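Local coordinates for protein glutathione transferase gst1-6 (PDB 1V2A) that probably conjugates glutathione to electrophilic xenobiotics as a homodimeric delta-class glutathione transferase, and binds glutathione sulfonic acid in its active site, at residues P10-A15 with H49-L54; E63-V68 with F97-T102. All coordinates share one frame; numbering follows the deposited sequence.

Contact 1 (P10-A15 with H49-L54); sequences PPCQSA and HTIPTL. With GTS (glutathione sulfonic acid), chain F.
C12 meets P52 through its sulfur. With chi1 at -63°, SG turns opposite its own carbonyl carbon and lies against the peptide bond between I51 and P52. SG lies 3.3 Å from P52 N and 3.7 Å from I51 C. It also touches the side chains on both sides of that bond, P52 CD at 3.5 Å and I51 CB at 3.8 Å. These are van der Waals contacts, and no hydrogen bond links 10-15 to 49-54.

The P52 ring can be followed from the backbone outward. CB packs on the sulfur of C12. CG meets C12 CA and a carboxylate oxygen of glutathione sulfonic acid, O11. CD has three partners: it touches SG of C12, P11 CB at 3.8 Å, and O11 of the ligand.

The peptide bond before P52 is cis. A cis-proline at this place is a hallmark of the thioredoxin fold, and in glutathione transferases the residue before it binds the ligand backbone. Here I51 does so with both polar backbone atoms. Its N donates to ligand O2 at 2.7 Å (N-H...O angle 156°), and its O accepts from ligand N2 at 2.8 Å (160°). The ligand is thus paired with I51 much like a short antiparallel strand. P11 borders the same pocket, its CD close to sulfonate oxygen O1S.

The contact is buried. Residues 10-15 lead into helix 13-22. Strand 53-56 begins within the other segment, 49-54. C12 and P52 also pack on Y5 and Y3 of strand 2-5, I51 touches L42 of helix 36-45, and P52 rests against S64 and I67 of helix 64-75.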
ATOM      1  N   PRO B  10      11.301   9.413   5.186  1.00 24.33           N
ATOM      2  CA  PRO B  10       9.997  10.028   4.920  1.00 24.44           C
ATOM      3  C   PRO B  10       8.832   9.204   5.503  1.00 25.02           C
ATOM      4  O   PRO B  10       7.885   9.757   6.051  1.00 24.46           O
ATOM      5  CB  PRO B  10       9.967  10.124   3.392  1.00 24.14           C
ATOM      6  CG  PRO B  10      11.419  10.316   3.045  1.00 24.77           C
ATOM      7  CD  PRO B  10      12.077   9.283   3.939  1.00 26.73           C
ATOM      8  N   PRO B  11       8.880   7.871   5.376  1.00 22.89           N
ATOM      9  CA  PRO B  11       7.781   7.079   5.937  1.00 26.10           C
ATOM     10  C   PRO B  11       7.607   7.335   7.443  1.00 26.97           C
ATOM     11  O   PRO B  11       6.487   7.467   7.924  1.00 27.33           O
ATOM     12  CB  PRO B  11       8.210   5.640   5.639  1.00 24.46           C
ATOM     13  CG  PRO B  11       8.968   5.786   4.359  1.00 24.53           C
ATOM     14  CD  PRO B  11       9.799   7.019   4.601  1.00 23.29           C
ATOM     15  N   CYS B  12       8.717   7.410   8.176  1.00 26.21           N
ATOM     16  CA  CYS B  12       8.677   7.648   9.625  1.00 26.71           C
ATOM     17  C   CYS B  12       8.075   8.980  10.080  1.00 25.29           C
ATOM     18  O   CYS B  12       7.650   9.102  11.220  1.00 26.13           O
ATOM     19  CB  CYS B  12      10.083   7.560  10.223  1.00 24.87           C
ATOM     20  SG  CYS B  12      10.885   5.974  10.104  1.00 26.38           S
ATOM     21  N   GLN B  13       8.030   9.980   9.210  1.00 26.48           N
ATOM     22  CA  GLN B  13       7.512  11.283   9.624  1.00 26.13           C
ATOM     23  C   GLN B  13       6.005  11.341   9.802  1.00 28.24           C
ATOM     24  O   GLN B  13       5.491  12.258  10.447  1.00 29.55           O
ATOM     25  CB  GLN B  13       7.949  12.374   8.632  1.00 24.83           C
ATOM     26  CG  GLN B  13       9.391  12.244   8.176  1.00 24.67           C
ATOM     27  CD  GLN B  13       9.805  13.336   7.210  1.00 24.97           C
ATOM     28  OE1 GLN B  13       8.978  13.881   6.481  1.00 22.93           O
ATOM     29  NE2 GLN B  13      11.099  13.651   7.189  1.00 23.53           N
ATOM     30  N   SER B  14       5.292  10.374   9.229  1.00 28.13           N
ATOM     31  CA  SER B  14       3.835  10.341   9.334  1.00 26.14           C
ATOM     32  C   SER B  14       3.372  10.190  10.783  1.00 26.36           C
ATOM     33  O   SER B  14       2.573  10.988  11.269  1.00 25.43           O
ATOM     34  CB  SER B  14       3.267   9.190   8.494  1.00 25.60           C
ATOM     35  OG  SER B  14       3.621   9.334   7.132  1.00 24.21           O
ATOM     36  N   ALA B  15       3.874   9.159  11.459  1.00 29.04           N
ATOM     37  CA  ALA B  15       3.513   8.886  12.850  1.00 31.71           C
ATOM     38  C   ALA B  15       3.956  10.013  13.791  1.00 32.08           C
ATOM     39  O   ALA B  15       3.312  10.275  14.811  1.00 35.98           O
ATOM     40  CB  ALA B  15       4.120   7.558  13.291  1.00 31.82           C
ATOM     41  N   HIS B  49      12.156  -5.917   9.832  1.00 33.29           N
ATOM     42  CA  HIS B  49      13.137  -4.946  10.297  1.00 33.77           C
ATOM     43  C   HIS B  49      13.203  -3.696   9.430  1.00 34.30           C
ATOM     44  O   HIS B  49      14.211  -3.415   8.786  1.00 34.33           O
ATOM     45  CB  HIS B  49      14.530  -5.596  10.431  1.00 34.57           C
ATOM     46  CG  HIS B  49      15.062  -6.189   9.161  1.00 35.08           C
ATOM     47  ND1 HIS B  49      15.431  -5.425   8.074  1.00 34.66           N
ATOM     48  CD2 HIS B  49      15.306  -7.475   8.815  1.00 35.34           C
ATOM     49  CE1 HIS B  49      15.879  -6.214   7.114  1.00 32.76           C
ATOM     50  NE2 HIS B  49      15.812  -7.462   7.538  1.00 34.78           N
ATOM     51  N   THR B  50      12.105  -2.951   9.422  1.00 32.77           N
ATOM     52  CA  THR B  50      12.024  -1.712   8.670  1.00 31.19           C
ATOM     53  C   THR B  50      11.449  -0.667   9.602  1.00 30.02           C
ATOM     54  O   THR B  50      10.701  -0.999  10.513  1.00 28.09           O
ATOM     55  CB  THR B  50      11.073  -1.825   7.478  1.00 33.49           C
ATOM     56  OG1 THR B  50       9.723  -1.903   7.957  1.00 34.58           O
ATOM     57  CG2 THR B  50      11.392  -3.063   6.658  1.00 31.71           C
ATOM     58  N   ILE B  51      11.821   0.591   9.398  1.00 28.82           N
ATOM     59  CA  ILE B  51      11.285   1.668  10.212  1.00 26.21           C
ATOM     60  C   ILE B  51      10.367   2.447   9.282  1.00 25.11           C
ATOM     61  O   ILE B  51      10.615   2.528   8.077  1.00 29.53           O
ATOM     62  CB  ILE B  51      12.397   2.589  10.768  1.00 25.18           C
ATOM     63  CG1 ILE B  51      13.334   3.035   9.647  1.00 26.96           C
ATOM     64  CG2 ILE B  51      13.172   1.862  11.841  1.00 23.09           C
ATOM     65  CD1 ILE B  51      14.526   3.863  10.130  1.00 27.11           C
ATOM     66  N   PRO B  52       9.299   3.038   9.821  1.00 22.33           N
ATOM     67  CA  PRO B  52       8.903   3.037  11.226  1.00 20.97           C
ATOM     68  C   PRO B  52       8.366   1.719  11.766  1.00 22.05           C
ATOM     69  O   PRO B  52       7.764   0.937  11.043  1.00 22.12           O
ATOM     70  CB  PRO B  52       7.854   4.136  11.272  1.00 19.02           C
ATOM     71  CG  PRO B  52       7.184   3.976   9.949  1.00 19.00           C
ATOM     72  CD  PRO B  52       8.335   3.798   9.005  1.00 19.38           C
ATOM     73  N   THR B  53       8.594   1.500  13.058  1.00 25.52           N
ATOM     74  CA  THR B  53       8.122   0.317  13.772  1.00 25.86           C
ATOM     75  C   THR B  53       7.655   0.807  15.133  1.00 27.05           C
ATOM     76  O   THR B  53       8.446   1.361  15.892  1.00 27.41           O
ATOM     77  CB  THR B  53       9.235  -0.717  14.002  1.00 25.85           C
ATOM     78  OG1 THR B  53       9.596  -1.317  12.757  1.00 25.49           O
ATOM     79  CG2 THR B  53       8.758  -1.810  14.942  1.00 26.81           C
ATOM     80  N   LEU B  54       6.375   0.606  15.431  1.00 25.11           N
ATOM     81  CA  LEU B  54       5.794   1.032  16.700  1.00 25.69           C
ATOM     82  C   LEU B  54       5.646  -0.166  17.640  1.00 27.38           C
ATOM     83  O   LEU B  54       5.578  -1.302  17.183  1.00 29.04           O
ATOM     84  CB  LEU B  54       4.419   1.659  16.446  1.00 23.44           C
ATOM     85  CG  LEU B  54       3.592   2.164  17.636  1.00 23.32           C
ATOM     86  CD1 LEU B  54       4.283   3.360  18.261  1.00 23.24           C
ATOM     87  CD2 LEU B  54       2.187   2.553  17.174  1.00 21.64           C
TER
HETATM   88  N1  GTS F2001       6.352   0.779   3.600  1.00 19.65           N
HETATM   89  CA1 GTS F2001       7.217   1.010   4.721  1.00 21.43           C
HETATM   90  C1  GTS F2001       6.480   1.988   5.600  1.00 20.36           C
HETATM   91  O11 GTS F2001       6.663   1.905   6.800  1.00 23.10           O
HETATM   92  O12 GTS F2001       5.708   2.816   5.093  1.00 19.65           O
HETATM   93  CB1 GTS F2001       8.528   1.547   4.194  1.00 23.64           C
HETATM   94  CG1 GTS F2001       9.575   1.840   5.286  1.00 27.03           C
HETATM   95  CD1 GTS F2001      10.991   1.585   4.795  1.00 29.83           C
HETATM   96  OE1 GTS F2001      11.229   1.173   3.648  1.00 29.11           O
HETATM   97  N2  GTS F2001      11.927   1.856   5.703  1.00 29.53           N
HETATM   98  CA2 GTS F2001      13.351   1.681   5.396  1.00 32.85           C
HETATM   99  C2  GTS F2001      13.910   0.570   6.219  1.00 32.39           C
HETATM  100  O2  GTS F2001      13.594   0.448   7.409  1.00 33.94           O
HETATM  101  CB2 GTS F2001      14.222   2.895   5.708  1.00 30.71           C
HETATM  102  SG2 GTS F2001      13.893   4.457   4.829  1.00 32.25           S
HETATM  103  O1S GTS F2001      12.573   4.955   5.047  1.00 31.28           O
HETATM  104  O2S GTS F2001      14.838   5.389   5.328  1.00 31.73           O
HETATM  105  O3S GTS F2001      14.077   4.286   3.416  1.00 26.46           O
HETATM  106  N3  GTS F2001      14.750  -0.224   5.570  1.00 33.49           N
HETATM  107  CA3 GTS F2001      15.375  -1.328   6.239  1.00 35.84           C
HETATM  108  C3  GTS F2001      15.237  -2.585   5.460  1.00 35.07           C
HETATM  109  O31 GTS F2001      15.761  -3.575   5.950  1.00 37.10           O
HETATM  110  O32 GTS F2001      14.625  -2.548   4.380  1.00 33.46           O

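Contact 2 (E63-V68 with F97-T102); sequences ESYAIV and FFDIGT. With GTS (glutathione sulfonic acid), chain F.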
ATOM      1  N   GLU B  63       4.855  -0.449   9.151  1.00 25.39           N
ATOM      2  CA  GLU B  63       4.305   0.086   7.910  1.00 22.93           C
ATOM      3  C   GLU B  63       3.681   1.380   8.411  1.00 23.52           C
ATOM      4  O   GLU B  63       2.657   1.355   9.103  1.00 21.74           O
ATOM      5  CB  GLU B  63       3.194  -0.786   7.298  1.00 22.37           C
ATOM      6  CG  GLU B  63       3.630  -1.989   6.458  1.00 23.43           C
ATOM      7  CD  GLU B  63       4.470  -1.615   5.247  1.00 23.89           C
ATOM      8  OE1 GLU B  63       4.166  -0.612   4.565  1.00 20.91           O
ATOM      9  OE2 GLU B  63       5.436  -2.348   4.972  1.00 25.69           O
ATOM     10  N   SER B  64       4.319   2.496   8.076  1.00 19.98           N
ATOM     11  CA  SER B  64       3.873   3.821   8.463  1.00 21.60           C
ATOM     12  C   SER B  64       2.359   3.975   8.380  1.00 20.71           C
ATOM     13  O   SER B  64       1.740   4.689   9.171  1.00 20.64           O
ATOM     14  CB  SER B  64       4.548   4.865   7.558  1.00 23.19           C
ATOM     15  OG  SER B  64       4.186   4.698   6.188  1.00 23.98           O
ATOM     16  N   TYR B  65       1.766   3.302   7.410  1.00 22.43           N
ATOM     17  CA  TYR B  65       0.328   3.382   7.209  1.00 23.13           C
ATOM     18  C   TYR B  65      -0.445   2.596   8.257  1.00 20.62           C
ATOM     19  O   TYR B  65      -1.496   3.034   8.715  1.00 20.60           O
ATOM     20  CB  TYR B  65      -0.024   2.876   5.815  1.00 18.92           C
ATOM     21  CG  TYR B  65       0.808   3.518   4.741  1.00 19.44           C
ATOM     22  CD1 TYR B  65       2.044   2.995   4.387  1.00 20.14           C
ATOM     23  CD2 TYR B  65       0.375   4.672   4.096  1.00 20.79           C
ATOM     24  CE1 TYR B  65       2.834   3.609   3.411  1.00 21.26           C
ATOM     25  CE2 TYR B  65       1.161   5.296   3.116  1.00 20.29           C
ATOM     26  CZ  TYR B  65       2.387   4.758   2.786  1.00 18.04           C
ATOM     27  OH  TYR B  65       3.189   5.394   1.870  1.00 22.00           O
ATOM     28  N   ALA B  66       0.076   1.436   8.626  1.00 20.04           N
ATOM     29  CA  ALA B  66      -0.582   0.612   9.623  1.00 23.37           C
ATOM     30  C   ALA B  66      -0.412   1.289  10.983  1.00 23.86           C
ATOM     31  O   ALA B  66      -1.338   1.299  11.790  1.00 24.97           O
ATOM     32  CB  ALA B  66       0.019  -0.803   9.631  1.00 20.72           C
ATOM     33  N   ILE B  67       0.762   1.872  11.229  1.00 24.56           N
ATOM     34  CA  ILE B  67       1.000   2.567  12.494  1.00 22.67           C
ATOM     35  C   ILE B  67       0.059   3.763  12.593  1.00 22.45           C
ATOM     36  O   ILE B  67      -0.602   3.963  13.615  1.00 18.90           O
ATOM     37  CB  ILE B  67       2.455   3.067  12.608  1.00 23.72           C
ATOM     38  CG1 ILE B  67       3.403   1.868  12.699  1.00 24.63           C
ATOM     39  CG2 ILE B  67       2.595   3.987  13.829  1.00 22.53           C
ATOM     40  CD1 ILE B  67       4.861   2.224  12.750  1.00 24.50           C
ATOM     41  N   VAL B  68      -0.000   4.549  11.524  1.00 19.05           N
ATOM     42  CA  VAL B  68      -0.873   5.713  11.484  1.00 23.20           C
ATOM     43  C   VAL B  68      -2.309   5.335  11.818  1.00 24.33           C
ATOM     44  O   VAL B  68      -2.865   5.809  12.799  1.00 27.37           O
ATOM     45  CB  VAL B  68      -0.845   6.395  10.090  1.00 22.58           C
ATOM     46  CG1 VAL B  68      -1.958   7.411   9.979  1.00 19.43           C
ATOM     47  CG2 VAL B  68       0.494   7.091   9.882  1.00 24.65           C
ATOM     48  N   PHE B  97      -3.202   4.128  -0.693  1.00 21.84           N
ATOM     49  CA  PHE B  97      -2.602   3.105  -1.537  1.00 24.23           C
ATOM     50  C   PHE B  97      -1.979   3.739  -2.764  1.00 23.50           C
ATOM     51  O   PHE B  97      -1.110   3.157  -3.415  1.00 22.53           O
ATOM     52  CB  PHE B  97      -3.629   2.028  -1.909  1.00 22.44           C
ATOM     53  CG  PHE B  97      -3.895   1.058  -0.786  1.00 21.50           C
ATOM     54  CD1 PHE B  97      -4.939   1.270   0.106  1.00 24.30           C
ATOM     55  CD2 PHE B  97      -3.053  -0.029  -0.581  1.00 22.56           C
ATOM     56  CE1 PHE B  97      -5.146   0.412   1.194  1.00 23.66           C
ATOM     57  CE2 PHE B  97      -3.242  -0.890   0.502  1.00 23.45           C
ATOM     58  CZ  PHE B  97      -4.294  -0.670   1.393  1.00 23.19           C
ATOM     59  N   PHE B  98      -2.419   4.956  -3.049  1.00 24.84           N
ATOM     60  CA  PHE B  98      -1.889   5.743  -4.149  1.00 26.95           C
ATOM     61  C   PHE B  98      -0.485   6.184  -3.722  1.00 26.78           C
ATOM     62  O   PHE B  98       0.458   6.196  -4.514  1.00 28.09           O
ATOM     63  CB  PHE B  98      -2.767   6.980  -4.365  1.00 25.56           C
ATOM     64  CG  PHE B  98      -2.102   8.060  -5.166  1.00 27.25           C
ATOM     65  CD1 PHE B  98      -1.932   7.922  -6.539  1.00 27.77           C
ATOM     66  CD2 PHE B  98      -1.624   9.207  -4.542  1.00 25.05           C
ATOM     67  CE1 PHE B  98      -1.295   8.915  -7.277  1.00 27.42           C
ATOM     68  CE2 PHE B  98      -0.991  10.197  -5.267  1.00 25.80           C
ATOM     69  CZ  PHE B  98      -0.824  10.056  -6.635  1.00 24.37           C
ATOM     70  N   ASP B  99      -0.363   6.524  -2.445  1.00 25.99           N
ATOM     71  CA  ASP B  99       0.893   6.983  -1.875  1.00 21.97           C
ATOM     72  C   ASP B  99       1.970   5.921  -1.880  1.00 23.26           C
ATOM     73  O   ASP B  99       3.033   6.094  -2.481  1.00 24.16           O
ATOM     74  CB  ASP B  99       0.664   7.455  -0.438  1.00 23.32           C
ATOM     75  CG  ASP B  99       1.860   8.178   0.133  1.00 22.04           C
ATOM     76  OD1 ASP B  99       2.329   9.138  -0.505  1.00 24.40           O
ATOM     77  OD2 ASP B  99       2.332   7.793   1.219  1.00 24.32           O
ATOM     78  N   ILE B 100       1.697   4.812  -1.211  1.00 19.21           N
ATOM     79  CA  ILE B 100       2.677   3.755  -1.120  1.00 18.80           C
ATOM     80  C   ILE B 100       2.985   3.088  -2.450  1.00 23.00           C
ATOM     81  O   ILE B 100       4.153   2.799  -2.735  1.00 24.69           O
ATOM     82  CB  ILE B 100       2.247   2.671  -0.098  1.00 16.11           C
ATOM     83  CG1 ILE B 100       3.419   1.727   0.156  1.00 14.80           C
ATOM     84  CG2 ILE B 100       1.045   1.885  -0.611  1.00 13.78           C
ATOM     85  CD1 ILE B 100       3.134   0.622   1.153  1.00 17.34           C
ATOM     86  N   GLY B 101       1.954   2.853  -3.264  1.00 22.61           N
ATOM     87  CA  GLY B 101       2.155   2.185  -4.536  1.00 21.34           C
ATOM     88  C   GLY B 101       2.252   3.009  -5.809  1.00 24.33           C
ATOM     89  O   GLY B 101       2.527   2.460  -6.873  1.00 22.58           O
ATOM     90  N   THR B 102       2.030   4.313  -5.735  1.00 25.11           N
ATOM     91  CA  THR B 102       2.111   5.110  -6.949  1.00 24.72           C
ATOM     92  C   THR B 102       3.098   6.255  -6.854  1.00 24.59           C
ATOM     93  O   THR B 102       4.145   6.224  -7.493  1.00 23.81           O
ATOM     94  CB  THR B 102       0.738   5.689  -7.338  1.00 25.11           C
ATOM     95  OG1 THR B 102      -0.180   4.614  -7.572  1.00 25.50           O
ATOM     96  CG2 THR B 102       0.851   6.545  -8.602  1.00 22.85           C
TER
HETATM   97  N1  GTS F2001       6.352   0.779   3.600  1.00 19.65           N
HETATM   98  CA1 GTS F2001       7.217   1.010   4.721  1.00 21.43           C
HETATM   99  C1  GTS F2001       6.480   1.988   5.600  1.00 20.36           C
HETATM  100  O11 GTS F2001       6.663   1.905   6.800  1.00 23.10           O
HETATM  101  O12 GTS F2001       5.708   2.816   5.093  1.00 19.65           O
HETATM  102  CB1 GTS F2001       8.528   1.547   4.194  1.00 23.64           C
HETATM  103  CG1 GTS F2001       9.575   1.840   5.286  1.00 27.03           C
HETATM  104  CD1 GTS F2001      10.991   1.585   4.795  1.00 29.83           C
HETATM  105  OE1 GTS F2001      11.229   1.173   3.648  1.00 29.11           O
HETATM  106  N2  GTS F2001      11.927   1.856   5.703  1.00 29.53           N
HETATM  107  CA2 GTS F2001      13.351   1.681   5.396  1.00 32.85           C
HETATM  108  C2  GTS F2001      13.910   0.570   6.219  1.00 32.39           C
HETATM  109  O2  GTS F2001      13.594   0.448   7.409  1.00 33.94           O
HETATM  110  CB2 GTS F2001      14.222   2.895   5.708  1.00 30.71           C
HETATM  111  SG2 GTS F2001      13.893   4.457   4.829  1.00 32.25           S
HETATM  112  O1S GTS F2001      12.573   4.955   5.047  1.00 31.28           O
HETATM  113  O2S GTS F2001      14.838   5.389   5.328  1.00 31.73           O
HETATM  114  O3S GTS F2001      14.077   4.286   3.416  1.00 26.46           O
HETATM  115  N3  GTS F2001      14.750  -0.224   5.570  1.00 33.49           N
HETATM  116  CA3 GTS F2001      15.375  -1.328   6.239  1.00 35.84           C
HETATM  117  C3  GTS F2001      15.237  -2.585   5.460  1.00 35.07           C
HETATM  118  O31 GTS F2001      15.761  -3.575   5.950  1.00 37.10           O
HETATM  119  O32 GTS F2001      14.625  -2.548   4.380  1.00 33.46           O
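Y65 reaches from helix 64-75 to D99 and I100 on helix 86-115. It has the largest buried area of the three. Its hydroxyl donates a hydrogen bond to D99 OD2 at 2.6 Å. The carboxylate oxygen lies at the edge of the tyrosine ring, in the ring plane. Seen from D99, the hydroxyl comes from above the carboxylate, 40° out of its plane, and the two flat groups are turned 65° apart. D99 is brought there by CG standing anti to its backbone N (chi1 -169°). The other oxygen, OD1, is bonded to T160 of helix 152-162, so each carboxylate oxygen has a hydrogen-bonding partner.

I100 is the second main partner. Its CB packs on Y65 CZ at 3.6 Å, and its CG1 and CD1 run along the CE1 side of the ring. The tip CD1 also comes within 3.8 Å of E63 OE1.

Helix 64-75 belongs to the thioredoxin-like domain and helix 86-115 to the all-helical domain of the glutathione transferase fold. Y65 therefore ties the two domains together inside one subunit. The same region lies at the dimer interface: the ring of Y65 stacks with F97 of the second subunit, and the two F97 rings stack with each other.

The start of helix 64-75 also holds the gamma-glutamyl end of glutathione sulfonic acid. E63, at the N-cap position, accepts from ligand N1 through OE1 at 2.8 Å. S64 grips the ligand carboxylate twice, its N bonded nearly straight to O11 at 2.7 Å and its OG to O12 at 2.7 Å. The serine OG also sits over one face of the Y65 ring, offset toward its rim.

Overall arrangement
Both segments of contact 1 precede those of contact 2 in the chain. Their centres are about 10 Å apart. Contact 1 lies wholly in the thioredoxin-like domain and joins the start of helix 13-22 to the approach of strand 53-56. Contact 2 joins that domain to the helical one, through helices 64-75 and 86-115. The two contacts touch where P11 O meets S64 CB and where L54 packs on I67. Contact 1 and the 63-68 side of contact 2 line the pocket of glutathione sulfonic acid. The helix start that binds the gamma-glutamyl end also carries the link to the helical domain and lies beside the second subunit.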